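Local coordinates for protein 3-oxosteroid 1-dehydrogenase (Sterolibacterium denitrificans, PDB 7P18) that probably uses its bound FAD to introduce a 1,2 double bond into the A ring of 3-oxosteroids, passing the electrons to an acceptor, at residues A[160-165]-A[185-190]. Numbering follows the deposited sequence.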
loop_
_atom_site.group_PDB
_atom_site.type_symbol
_atom_site.label_atom_id
_atom_site.label_comp_id
_atom_site.label_asym_id
_atom_site.label_seq_id
_atom_site.Cartn_x
_atom_site.Cartn_y
_atom_site.Cartn_z
ATOM N N GLY A 160 10.623 -4.614 -16.547
ATOM C CA GLY A 160 10.629 -5.698 -15.545
ATOM C C GLY A 160 12.011 -6.047 -15.025
ATOM O O GLY A 160 12.183 -7.177 -14.556
ATOM N N LYS A 161 12.968 -5.123 -15.067
ATOM C CA LYS A 161 14.384 -5.385 -14.701
ATOM C C LYS A 161 14.882 -4.353 -13.675
ATOM O O LYS A 161 15.342 -4.758 -12.589
ATOM C CB LYS A 161 15.283 -5.347 -15.944
ATOM C CG LYS A 161 14.912 -6.338 -17.046
ATOM C CD LYS A 161 16.075 -6.767 -17.924
ATOM C CE LYS A 161 15.653 -7.154 -19.330
ATOM N NZ LYS A 161 14.555 -8.149 -19.332
ATOM N N ALA A 162 14.829 -3.068 -14.041
ATOM C CA ALA A 162 15.614 -1.981 -13.417
ATOM C C ALA A 162 14.765 -1.260 -12.363
ATOM O O ALA A 162 13.639 -0.844 -12.673
ATOM C CB ALA A 162 16.108 -1.027 -14.473
ATOM N N SER A 163 15.298 -1.162 -11.150
ATOM C CA SER A 163 14.619 -0.482 -10.007
ATOM C C SER A 163 14.567 1.020 -10.308
ATOM O O SER A 163 15.594 1.551 -10.811
ATOM C CB SER A 163 15.319 -0.773 -8.742
ATOM O OG SER A 163 15.170 -2.150 -8.405
ATOM N N MET A 164 13.426 1.673 -10.030
ATOM C CA MET A 164 13.321 3.160 -10.038
ATOM C C MET A 164 12.612 3.664 -8.774
ATOM O O MET A 164 11.818 2.909 -8.178
ATOM C CB MET A 164 12.520 3.629 -11.246
ATOM C CG MET A 164 13.133 3.166 -12.585
ATOM S SD MET A 164 12.075 3.601 -13.976
ATOM C CE MET A 164 10.450 3.034 -13.425
ATOM N N THR A 165 12.877 4.921 -8.406
ATOM C CA THR A 165 12.101 5.683 -7.403
ATOM C C THR A 165 10.818 6.114 -8.081
ATOM O O THR A 165 10.788 6.153 -9.331
ATOM C CB THR A 165 12.880 6.904 -6.906
ATOM O OG1 THR A 165 13.089 7.781 -8.020
ATOM C CG2 THR A 165 14.198 6.504 -6.288
ATOM N N LYS A 185 19.461 6.031 -18.440
ATOM C CA LYS A 185 20.277 6.071 -17.199
ATOM C C LYS A 185 19.997 4.773 -16.418
ATOM O O LYS A 185 20.966 4.120 -15.973
ATOM C CB LYS A 185 19.978 7.364 -16.428
ATOM C CG LYS A 185 20.923 7.680 -15.270
ATOM C CD LYS A 185 20.626 8.988 -14.533
ATOM C CE LYS A 185 19.255 9.061 -13.878
ATOM N NZ LYS A 185 19.043 8.037 -12.820
ATOM N N SER A 186 18.722 4.389 -16.320
ATOM C CA SER A 186 18.222 3.301 -15.431
ATOM C C SER A 186 18.673 1.941 -15.982
ATOM O O SER A 186 19.406 1.212 -15.270
ATOM C CB SER A 186 16.723 3.373 -15.259
ATOM O OG SER A 186 16.343 4.499 -14.466
ATOM N N LEU A 187 18.315 1.640 -17.225
ATOM C CA LEU A 187 18.702 0.366 -17.896
ATOM C C LEU A 187 20.212 0.343 -18.113
ATOM O O LEU A 187 20.832 -0.706 -17.866
ATOM C CB LEU A 187 17.892 0.226 -19.182
ATOM C CG LEU A 187 16.442 -0.159 -18.923
ATOM C CD1 LEU A 187 15.567 0.149 -20.119
ATOM C CD2 LEU A 187 16.348 -1.633 -18.541
ATOM N N GLY A 188 20.786 1.490 -18.446
ATOM C CA GLY A 188 22.243 1.692 -18.469
ATOM C C GLY A 188 22.913 1.166 -17.220
ATOM O O GLY A 188 23.741 0.237 -17.349
ATOM N N ARG A 189 22.573 1.726 -16.051
ATOM C CA ARG A 189 23.179 1.370 -14.734
ATOM C C ARG A 189 23.131 -0.157 -14.559
ATOM O O ARG A 189 24.134 -0.729 -14.104
ATOM C CB ARG A 189 22.406 2.066 -13.601
ATOM C CG ARG A 189 23.031 1.946 -12.219
ATOM C CD ARG A 189 22.052 2.310 -11.113
ATOM N NE ARG A 189 20.931 1.372 -11.093
ATOM C CZ ARG A 189 19.655 1.696 -11.279
ATOM N NH1 ARG A 189 19.301 2.963 -11.456
ATOM N NH2 ARG A 189 18.728 0.749 -11.259
ATOM N N TYR A 190 21.981 -0.757 -14.899
ATOM C CA TYR A 190 21.624 -2.193 -14.701
ATOM C C TYR A 190 22.597 -3.092 -15.495
ATOM O O TYR A 190 23.236 -4.002 -14.908
ATOM C CB TYR A 190 20.165 -2.415 -15.120
ATOM C CG TYR A 190 19.694 -3.849 -15.092
ATOM C CD1 TYR A 190 19.956 -4.711 -16.148
ATOM C CD2 TYR A 190 18.986 -4.350 -14.010
ATOM C CE1 TYR A 190 19.546 -6.033 -16.118
ATOM C CE2 TYR A 190 18.556 -5.668 -13.972
ATOM C CZ TYR A 190 18.846 -6.514 -15.028
ATOM O OH TYR A 190 18.431 -7.809 -15.004
HETATM O O HOH W 1 16.403 4.069 -11.598
#
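Ala162 points its methyl group at the helix and gives the contact its closely packed centre. CB lies 4.1 Å from CD2 of Leu187 and, about as far off, reaches the carbonyl oxygen of Ser186 and CB of Tyr190; so small a side chain lets the 160-165 backbone run close to the helix, with the CA atoms of Ala162 and Leu187 5.9 Å apart. A polar join flanks this centre. NH2 of Arg189 donates to the carbonyl oxygen of Ser163 over 3.3 Å, striking a lone pair in the carbonyl plane, though the acceptor sits 15° out of the guanidinium plane. CG of Arg189 is anti to the backbone N (chi1 -172°), and the bend at chi3 (64°) turns the guanidinium back so that one face lies over the carbonyl oxygen of Ser186. A water at the guanidinium edge donates to Ser163 O at 2.8 Å and accepts from Ser186 OG and Arg189 NH1, so two bonds grip the Ser163 carbonyl; Ser186 OG is also hydrogen-bonded to NE2 of Gln182. Asp203 probably helps hold the group in place, its OD2 accepting a salt bridge from Arg189 NH2 and a hydrogen bond from Ser163 N. In the fold, helix 179-191 here packs against the short hairpin of strands 157-158 and 162-163, where Lys161 and Ala162 form a classic beta bulge opposite Leu158. The Met164 side chain, its CG 4.0 Å from Ser186 OG, is about 7 Å from the bound steroid. Lys161 CB sits over one face of the buried Tyr190 ring, 4.1 Å from the centroid, in a CH-pi contact; Tyr190 OH is bonded to the carbonyl of Arg201. Packing slackens toward the end of partly exposed Lys161, whose chain crosses Tyr190 at roughly a right angle and carries the ammonium away from the helix.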